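Bacillaene synthase decarboxylase PksI (Bacillus subtilis, PDB 4Q1K) decarboxylates a 3-methylglutaconyl group tethered to the synthase PksL to a 3-methylcrotonyl moiety, a step in making the antibiotic bacillaene. Local coordinates at residues H22-E26 against V37-D41; H44-S49 against Y80-T86; A109-P115 against L223-K227. The protein carries 1 engineered substitution. All blocks are in the same frame, centred on the assembly; numbering follows the deposited sequence.

Interaction 1: residues H22-E26 against V37-D41; sequences HSVVE and VKMQD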
loop_
_atom_site.group_PDB
_atom_site.type_symbol
_atom_site.label_atom_id
_atom_site.label_comp_id
_atom_site.label_asym_id
_atom_site.label_seq_id
_atom_site.Cartn_x
_atom_site.Cartn_y
_atom_site.Cartn_z
ATOM N N HIS B 22 19.724 32.681 -11.067
ATOM C CA HIS B 22 18.575 33.333 -11.682
ATOM C C HIS B 22 17.678 33.967 -10.617
ATOM O O HIS B 22 16.683 34.605 -10.939
ATOM C CB HIS B 22 17.860 32.387 -12.665
ATOM C CG HIS B 22 18.754 31.907 -13.773
ATOM N ND1 HIS B 22 19.263 32.755 -14.753
ATOM C CD2 HIS B 22 19.268 30.680 -14.038
ATOM C CE1 HIS B 22 20.020 32.057 -15.587
ATOM N NE2 HIS B 22 20.041 30.796 -15.177
ATOM N N SER B 23 18.094 33.854 -9.358
ATOM C CA SER B 23 17.287 34.335 -8.250
ATOM C C SER B 23 15.884 33.740 -8.188
ATOM O O SER B 23 15.024 34.367 -7.595
ATOM C CB SER B 23 17.164 35.864 -8.323
ATOM O OG SER B 23 18.304 36.478 -7.778
ATOM N N VAL B 24 15.605 32.569 -8.784
ATOM C CA VAL B 24 14.237 32.082 -8.635
ATOM C C VAL B 24 14.244 30.892 -7.669
ATOM O O VAL B 24 13.199 30.335 -7.408
ATOM C CB VAL B 24 13.495 31.797 -9.975
ATOM C CG1 VAL B 24 13.329 33.120 -10.787
ATOM C CG2 VAL B 24 14.154 30.668 -10.776
ATOM N N VAL B 25 15.425 30.544 -7.132
ATOM C CA VAL B 25 15.500 29.606 -5.960
ATOM C C VAL B 25 16.228 30.344 -4.840
ATOM O O VAL B 25 17.293 30.933 -5.067
ATOM C CB VAL B 25 16.120 28.242 -6.277
ATOM C CG1 VAL B 25 16.489 27.433 -5.034
ATOM C CG2 VAL B 25 15.290 27.414 -7.251
ATOM N N GLU B 26 15.686 30.328 -3.618
ATOM C CA GLU B 26 16.402 30.953 -2.472
ATOM C C GLU B 26 16.862 29.785 -1.566
ATOM O O GLU B 26 16.011 28.892 -1.226
ATOM C CB GLU B 26 15.439 31.857 -1.706
ATOM C CG GLU B 26 16.009 32.626 -0.486
ATOM C CD GLU B 26 14.884 33.075 0.489
ATOM O OE1 GLU B 26 14.095 32.213 1.001
ATOM O OE2 GLU B 26 14.773 34.289 0.775
ATOM N N VAL B 37 15.282 24.821 0.506
ATOM C CA VAL B 37 15.313 25.165 -0.943
ATOM C C VAL B 37 13.927 25.738 -1.311
ATOM O O VAL B 37 12.966 25.004 -1.353
ATOM C CB VAL B 37 15.673 23.953 -1.822
ATOM C CG1 VAL B 37 15.679 24.292 -3.348
ATOM C CG2 VAL B 37 17.067 23.401 -1.428
ATOM N N LYS B 38 13.825 27.068 -1.471
ATOM C CA LYS B 38 12.519 27.665 -1.725
ATOM C C LYS B 38 12.435 28.051 -3.206
ATOM O O LYS B 38 13.137 28.977 -3.665
ATOM C CB LYS B 38 12.382 28.944 -0.928
ATOM C CG LYS B 38 11.029 29.612 -1.222
ATOM C CD LYS B 38 10.848 30.794 -0.279
ATOM C CE LYS B 38 9.605 31.627 -0.592
ATOM N NZ LYS B 38 9.667 32.661 0.472
ATOM N N MET B 39 11.478 27.461 -3.900
ATOM C CA MET B 39 11.219 27.774 -5.328
ATOM C C MET B 39 10.327 29.025 -5.365
ATOM O O MET B 39 9.228 29.041 -4.753
ATOM C CB MET B 39 10.424 26.599 -5.927
ATOM C CG MET B 39 11.315 25.368 -5.907
ATOM S SD MET B 39 10.548 23.946 -6.684
ATOM C CE MET B 39 9.336 23.506 -5.389
ATOM N N GLN B 40 10.754 30.030 -6.116
ATOM C CA GLN B 40 10.053 31.301 -6.177
ATOM C C GLN B 40 10.237 31.973 -7.546
ATOM O O GLN B 40 10.623 33.158 -7.645
ATOM C CB GLN B 40 10.433 32.217 -5.010
ATOM C CG GLN B 40 11.947 32.430 -4.892
ATOM C CD GLN B 40 12.374 33.423 -3.798
ATOM O OE1 GLN B 40 13.469 34.001 -3.885
ATOM N NE2 GLN B 40 11.523 33.644 -2.801
ATOM N N ASP B 41 9.931 31.203 -8.592
ATOM C CA ASP B 41 9.673 31.748 -9.942
ATOM C C ASP B 41 8.226 32.230 -10.027
ATOM O O ASP B 41 7.343 31.487 -10.439
ATOM C CB ASP B 41 10.012 30.730 -11.012
ATOM C CG ASP B 41 10.084 31.380 -12.401
ATOM O OD1 ASP B 41 9.354 32.364 -12.612
ATOM O OD2 ASP B 41 10.823 30.847 -13.231
HETATM O O HOH W 1 11.917 32.960 2.888
#
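The open end of the beta hairpin formed by strands 25-31 and 34-39 brings Glu26 against Lys38 and Val24 against Gln40. This antiparallel hairpin forms the outer edge of the six-stranded sheet of the crotonase fold. Glu26 and Lys38 are a hydrogen-bonded pair. Glu26 N donates to Lys38 O and Lys38 N donates to Glu26 O, both at 2.9 Å. Past the last strand pair one more backbone bond follows: Gln40 N donates to Val24 O at 2.8 Å.

Val25 and Met39 are the non-hydrogen-bonded pair in register. Their side chains share one face of the sheet, where Val25 meets Leu52 of helix 50-65. Val25 CG1 also packs on Val37 CG1 at 3.7 Å. At the open end, before strand 25-31 starts, Val24 and Asp41 lie side by side and point the same way, with Val24 CB 3.8 Å from Asp41 CB. The Asp41 carboxylate turns to the next loop, where OD2 bonds Ser49 OG and OD1 accepts from His44 N.

Glu26 and Lys38 share the other face. The Gln40 OE1 lies 3.6 Å from Glu26 CB. Glu26 and Lys38 both carry CG anti to the backbone N (chi1 -179° and 178°), and Lys38 CD comes 3.8 Å from Glu26 OE1. The charges do not close a salt bridge, since Glu26 OE1 stays 4.5 Å from Lys38 NZ. A water joins them, giving a hydrogen to Glu26 OE1 and accepting a weak bond from Lys38 NZ.

Interaction 2: residues H44-S49 against Y80-T86; sequences HKNAFS and YFASGGT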
loop_
_atom_site.group_PDB
_atom_site.type_symbol
_atom_site.label_atom_id
_atom_site.label_comp_id
_atom_site.label_asym_id
_atom_site.label_seq_id
_atom_site.Cartn_x
_atom_site.Cartn_y
_atom_site.Cartn_z
ATOM N N HIS B 44 6.462 32.407 -13.487
ATOM C CA HIS B 44 5.909 31.167 -13.995
ATOM C C HIS B 44 5.132 30.307 -12.993
ATOM O O HIS B 44 4.889 29.125 -13.250
ATOM C CB HIS B 44 6.986 30.328 -14.574
ATOM C CG HIS B 44 7.690 30.990 -15.717
ATOM N ND1 HIS B 44 8.640 31.979 -15.530
ATOM C CD2 HIS B 44 7.587 30.804 -17.063
ATOM C CE1 HIS B 44 9.092 32.380 -16.712
ATOM N NE2 HIS B 44 8.471 31.689 -17.656
ATOM N N LYS B 45 4.785 30.861 -11.832
ATOM C CA LYS B 45 4.087 30.066 -10.791
ATOM C C LYS B 45 4.830 28.763 -10.506
ATOM O O LYS B 45 4.225 27.678 -10.336
ATOM C CB LYS B 45 2.651 29.802 -11.235
ATOM C CG LYS B 45 1.905 31.120 -11.459
ATOM C CD LYS B 45 1.006 30.984 -12.665
ATOM C CE LYS B 45 -0.449 30.986 -12.254
ATOM N NZ LYS B 45 -0.895 32.403 -12.095
ATOM N N ASN B 46 6.170 28.834 -10.443
ATOM C CA ASN B 46 6.962 27.607 -10.189
ATOM C C ASN B 46 6.823 26.515 -11.217
ATOM O O ASN B 46 7.107 25.341 -10.958
ATOM C CB ASN B 46 6.718 27.073 -8.742
ATOM C CG ASN B 46 7.446 27.869 -7.694
ATOM O OD1 ASN B 46 7.272 27.617 -6.471
ATOM N ND2 ASN B 46 8.227 28.861 -8.121
ATOM N N ALA B 47 6.391 26.875 -12.452
ATOM C CA ALA B 47 6.520 25.915 -13.534
ATOM C C ALA B 47 8.029 25.882 -13.883
ATOM O O ALA B 47 8.771 26.827 -13.475
ATOM C CB ALA B 47 5.658 26.293 -14.732
ATOM N N PHE B 48 8.432 24.798 -14.564
ATOM C CA PHE B 48 9.825 24.479 -14.864
ATOM C C PHE B 48 10.331 25.340 -15.999
ATOM O O PHE B 48 10.653 24.834 -17.119
ATOM C CB PHE B 48 9.952 22.971 -15.206
ATOM C CG PHE B 48 9.773 22.048 -14.016
ATOM C CD1 PHE B 48 10.279 22.361 -12.762
ATOM C CD2 PHE B 48 9.150 20.825 -14.193
ATOM C CE1 PHE B 48 10.160 21.435 -11.716
ATOM C CE2 PHE B 48 8.981 19.893 -13.133
ATOM C CZ PHE B 48 9.453 20.215 -11.897
ATOM N N SER B 49 10.369 26.623 -15.721
ATOM C CA SER B 49 11.031 27.601 -16.651
ATOM C C SER B 49 12.540 27.215 -16.754
ATOM O O SER B 49 13.089 26.447 -15.938
ATOM C CB SER B 49 10.845 28.981 -16.054
ATOM O OG SER B 49 11.650 29.050 -14.874
ATOM N N TYR B 80 1.788 28.136 -4.461
ATOM C CA TYR B 80 2.313 27.221 -5.482
ATOM C C TYR B 80 3.498 26.442 -4.891
ATOM O O TYR B 80 4.474 27.039 -4.429
ATOM C CB TYR B 80 2.877 28.055 -6.678
ATOM C CG TYR B 80 1.670 28.415 -7.594
ATOM C CD1 TYR B 80 1.162 27.451 -8.459
ATOM C CD2 TYR B 80 0.969 29.601 -7.434
ATOM C CE1 TYR B 80 0.029 27.699 -9.238
ATOM C CE2 TYR B 80 -0.168 29.885 -8.226
ATOM C CZ TYR B 80 -0.614 28.921 -9.114
ATOM O OH TYR B 80 -1.738 29.075 -9.922
ATOM N N PHE B 81 3.415 25.158 -4.953
ATOM C CA PHE B 81 4.619 24.372 -4.699
ATOM C C PHE B 81 5.423 24.328 -6.057
ATOM O O PHE B 81 6.520 24.848 -6.184
ATOM C CB PHE B 81 4.252 22.905 -4.279
ATOM C CG PHE B 81 5.458 21.998 -4.150
ATOM C CD1 PHE B 81 6.404 22.227 -3.095
ATOM C CD2 PHE B 81 5.686 20.955 -5.080
ATOM C CE1 PHE B 81 7.536 21.373 -2.954
ATOM C CE2 PHE B 81 6.816 20.125 -4.987
ATOM C CZ PHE B 81 7.727 20.341 -3.921
ATOM N N ALA B 82 4.833 23.711 -7.079
ATOM C CA ALA B 82 5.544 23.524 -8.355
ATOM C C ALA B 82 4.473 23.159 -9.372
ATOM O O ALA B 82 3.607 22.324 -9.117
ATOM C CB ALA B 82 6.697 22.483 -8.312
ATOM N N SER B 83 4.555 23.745 -10.568
ATOM C CA SER B 83 3.415 23.665 -11.504
ATOM C C SER B 83 3.781 22.826 -12.728
ATOM O O SER B 83 2.993 22.743 -13.659
ATOM C CB SER B 83 3.153 25.116 -12.026
ATOM O OG SER B 83 2.430 25.787 -11.056
ATOM N N GLY B 84 4.997 22.284 -12.795
ATOM C CA GLY B 84 5.331 21.257 -13.777
ATOM C C GLY B 84 5.833 21.903 -15.080
ATOM O O GLY B 84 6.251 23.076 -15.070
ATOM N N GLY B 85 5.679 21.202 -16.202
ATOM C CA GLY B 85 6.282 21.714 -17.488
ATOM C C GLY B 85 5.619 23.049 -17.863
ATOM O O GLY B 85 4.430 23.225 -17.675
ATOM N N THR B 86 6.350 24.016 -18.436
ATOM C CA THR B 86 5.679 25.166 -19.018
ATOM C C THR B 86 4.948 24.732 -20.321
ATOM O O THR B 86 5.245 23.622 -20.861
ATOM C CB THR B 86 6.693 26.260 -19.385
ATOM O OG1 THR B 86 7.599 25.720 -20.359
ATOM C CG2 THR B 86 7.518 26.678 -18.094
HETATM O O HOH W 2 8.948 23.220 -18.772
#
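The Tyr80 ring carries the side chain of Lys45 over one face. Lys45 CB sits 3.8 Å from the centroid of the Tyr80 ring and only 6° off its normal, a close CH-pi contact. Lys45 CG is anti to the carbonyl carbon (chi1 -59°) and lies toward the CE2 and CZ side of the ring. Further out, Lys45 CE comes within 3.3 Å of Tyr80 OH. The rings of His123 and Tyr80 meet edge-to-face. The His44 ring has Ser49 CB over one face, while Thr86 CG2 approaches it obliquely. The Phe48 ring lies by the Gly84-Gly85 peptide, with Phe48 CD2 3.6 Å from Gly84 C.

Three hydrogen bonds join the loops, one from the Ser83 hydroxyl and two between backbones. Ser83 OG donates to Lys45 O at 2.7 Å. Ser83 N donates to Asn46 O at 3.0 Å, but it stands above the carbonyl plane, 66° out of it. Phe48 N donates to Gly84 O at 2.8 Å. The type I' turn from His44 to Ala47 presents the Lys45 and Asn46 carbonyls to Ser83. Gly84 has a positive phi, which suits glycine. A water bridges the loops, donating to Phe48 O and accepting from Thr86 N.

In crotonase-family relatives, the loop equivalent to 80-86 gives a backbone N-H to the oxyanion hole. Gly85 lies about 10 Å from the side chain of the active-site His249. Both loops lead into helices. Ser49 OG caps Leu52 N of helix 50-65, and Thr86 OG1 caps Gly89 N of helix 87-94. Strand 123-125 bonds the backbone of Phe81 and Ala82, and Met131 of helix 127-133 packs on Phe48 and Ala82.

Interaction 3: residues A109-P115 against L223-K227; sequences ALDCEIP and LVTLK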
loop_
_atom_site.group_PDB
_atom_site.type_symbol
_atom_site.label_atom_id
_atom_site.label_comp_id
_atom_site.label_asym_id
_atom_site.label_seq_id
_atom_site.Cartn_x
_atom_site.Cartn_y
_atom_site.Cartn_z
ATOM N N ALA B 109 15.291 14.862 -5.506
ATOM C CA ALA B 109 15.286 14.612 -4.102
ATOM C C ALA B 109 15.715 13.157 -3.807
ATOM O O ALA B 109 16.262 12.865 -2.770
ATOM C CB ALA B 109 13.856 14.844 -3.556
ATOM N N LEU B 110 15.428 12.238 -4.717
ATOM C CA LEU B 110 15.883 10.854 -4.640
ATOM C C LEU B 110 17.414 10.779 -4.737
ATOM O O LEU B 110 18.020 9.959 -4.053
ATOM C CB LEU B 110 15.205 10.010 -5.750
ATOM C CG LEU B 110 15.755 8.545 -5.791
ATOM C CD1 LEU B 110 15.337 7.799 -4.549
ATOM C CD2 LEU B 110 15.161 7.837 -6.994
ATOM N N ASP B 111 18.017 11.627 -5.575
ATOM C CA ASP B 111 19.513 11.573 -5.800
ATOM C C ASP B 111 20.227 12.226 -4.642
ATOM O O ASP B 111 21.402 11.975 -4.409
ATOM C CB ASP B 111 19.897 12.290 -7.096
ATOM C CG ASP B 111 19.388 11.555 -8.343
ATOM O OD1 ASP B 111 19.098 10.356 -8.231
ATOM O OD2 ASP B 111 19.186 12.222 -9.371
ATOM N N CYS B 112 19.555 13.114 -3.908
ATOM C CA CYS B 112 20.120 13.739 -2.710
ATOM C C CYS B 112 20.528 12.708 -1.677
ATOM O O CYS B 112 19.723 11.792 -1.306
ATOM C CB CYS B 112 19.109 14.807 -2.151
ATOM S SG CYS B 112 19.750 15.796 -0.824
ATOM N N GLU B 113 21.727 12.822 -1.099
ATOM C CA GLU B 113 22.143 11.784 -0.149
ATOM C C GLU B 113 21.476 11.887 1.237
ATOM O O GLU B 113 21.453 10.898 1.948
ATOM C CB GLU B 113 23.660 11.751 0.013
ATOM C CG GLU B 113 24.183 13.037 0.542
ATOM C CD GLU B 113 25.727 13.002 0.696
ATOM O OE1 GLU B 113 26.317 11.900 0.784
ATOM O OE2 GLU B 113 26.316 14.084 0.759
ATOM N N ILE B 114 20.936 13.057 1.561
ATOM C CA ILE B 114 20.254 13.248 2.861
ATOM C C ILE B 114 18.719 13.276 2.672
ATOM O O ILE B 114 18.205 13.450 1.568
ATOM C CB ILE B 114 20.793 14.465 3.581
ATOM C CG1 ILE B 114 20.710 15.722 2.724
ATOM C CG2 ILE B 114 22.201 14.132 4.073
ATOM C CD1 ILE B 114 21.053 17.027 3.450
ATOM N N PRO B 115 17.965 13.119 3.763
ATOM C CA PRO B 115 16.506 13.128 3.658
ATOM C C PRO B 115 16.007 14.483 3.163
ATOM O O PRO B 115 16.534 15.557 3.561
ATOM C CB PRO B 115 16.074 12.965 5.141
ATOM C CG PRO B 115 17.123 12.094 5.727
ATOM C CD PRO B 115 18.412 12.618 5.108
ATOM N N LEU B 223 21.865 8.929 9.020
ATOM C CA LEU B 223 20.784 9.348 8.081
ATOM C C LEU B 223 21.186 8.957 6.671
ATOM O O LEU B 223 20.335 8.490 5.926
ATOM C CB LEU B 223 20.590 10.898 8.162
ATOM C CG LEU B 223 19.922 11.328 9.475
ATOM C CD1 LEU B 223 19.947 12.860 9.575
ATOM C CD2 LEU B 223 18.467 10.836 9.607
ATOM N N VAL B 224 22.415 9.269 6.237
ATOM C CA VAL B 224 22.783 8.925 4.833
ATOM C C VAL B 224 22.822 7.384 4.635
ATOM O O VAL B 224 22.238 6.882 3.650
ATOM C CB VAL B 224 24.148 9.529 4.476
ATOM C CG1 VAL B 224 24.586 9.058 3.066
ATOM C CG2 VAL B 224 24.005 11.026 4.546
ATOM N N THR B 225 23.363 6.669 5.616
ATOM C CA THR B 225 23.442 5.197 5.486
ATOM C C THR B 225 22.045 4.617 5.407
ATOM O O THR B 225 21.773 3.710 4.590
ATOM C CB THR B 225 24.205 4.627 6.685
ATOM O OG1 THR B 225 25.563 5.180 6.620
ATOM C CG2 THR B 225 24.250 3.092 6.635
ATOM N N LEU B 226 21.183 5.122 6.297
ATOM C CA LEU B 226 19.791 4.610 6.296
ATOM C C LEU B 226 19.056 4.969 5.024
ATOM O O LEU B 226 18.436 4.125 4.358
ATOM C CB LEU B 226 19.053 5.082 7.563
ATOM C CG LEU B 226 17.634 4.375 7.538
ATOM C CD1 LEU B 226 17.511 2.823 7.502
ATOM C CD2 LEU B 226 16.969 4.964 8.834
ATOM N N LYS B 227 19.135 6.226 4.599
ATOM C CA LYS B 227 18.392 6.530 3.383
ATOM C C LYS B 227 18.931 5.697 2.193
ATOM O O LYS B 227 18.160 5.213 1.339
ATOM C CB LYS B 227 18.526 8.007 3.071
ATOM C CG LYS B 227 17.932 8.383 1.690
ATOM C CD LYS B 227 17.788 9.899 1.485
ATOM C CE LYS B 227 17.424 10.122 -0.007
ATOM N NZ LYS B 227 16.971 11.548 -0.296
#
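Lys227 reaches out from its helix and puts its ammonium group among three backbone carbonyls of 109-115. All four torsions are near 180°, from chi1 at 172° outward, and this full extension carries NZ to the C-terminal end of helix 108-111 and the link after it. There NZ donates to Ala109 O, Cys112 O and Ile114 O, each at 2.9 Å. The three acceptors are met differently. NZ lies nearly along the C=O axis of Ala109. It is tilted from the carbonyl plane of Cys112, and it stands 48° out of that of Ile114. Asp136 adds a salt bridge to the same nitrogen. The buried charge thus has several partners, which probably offset the cost of removing it from solvent. The aliphatic part of the chain is also in contact, with Lys227 CD 3.6 Å from Ile114 O.

In the crotonase fold of this protein, the contact ties the long helix 220-252 to the link between helix 108-111 and strand 116-120 of the main sheet. Pro115 makes a backbone bond with Val72 of the neighbouring strand.

One turn back along the helix from Lys227, apolar groups meet. Val224 has CG1 anti to its nitrogen (chi1 175°), which turns both methyls to the link: CG2 to Ile114, CG1 to Glu113. Val224 CG2 touches Ile114 CG2 at 3.6 Å. The Glu113 side chain crosses Val224 obliquely, and Glu113 OE1 is 4.0 Å from Val224 CG1. Its OE2 forms a salt bridge with Arg220. Pro115 and Leu223 cross at about a right angle, Pro115 CD lying 4.1 Å from Leu223 CB. A neighbouring subunit packs on both, with its Leu179 on Pro115 and its Met151 on Leu223.

In the fold
The three contacts follow one another along the chain. Interactions 1 and 2 are neighbours, with centres 11 Å apart. They touch directly, and Asp41 O probably bonds Asn46 N. Strand 34-39 runs into loop 44-49, which leads to helix 50-65 and packs on loop 80-86, before helix 87-94. Interaction 3 lies apart, its centre 22 Å from that of interaction 1 and 25 Å from that of interaction 2. It is across the chain's centre from interaction 2. Strand 71-75 spans part of this gap, bonding to both strand 34-39 and Pro115. Interaction 3 alone meets another subunit of the homotrimer, whereas interaction 2 is nearer the active-site His249.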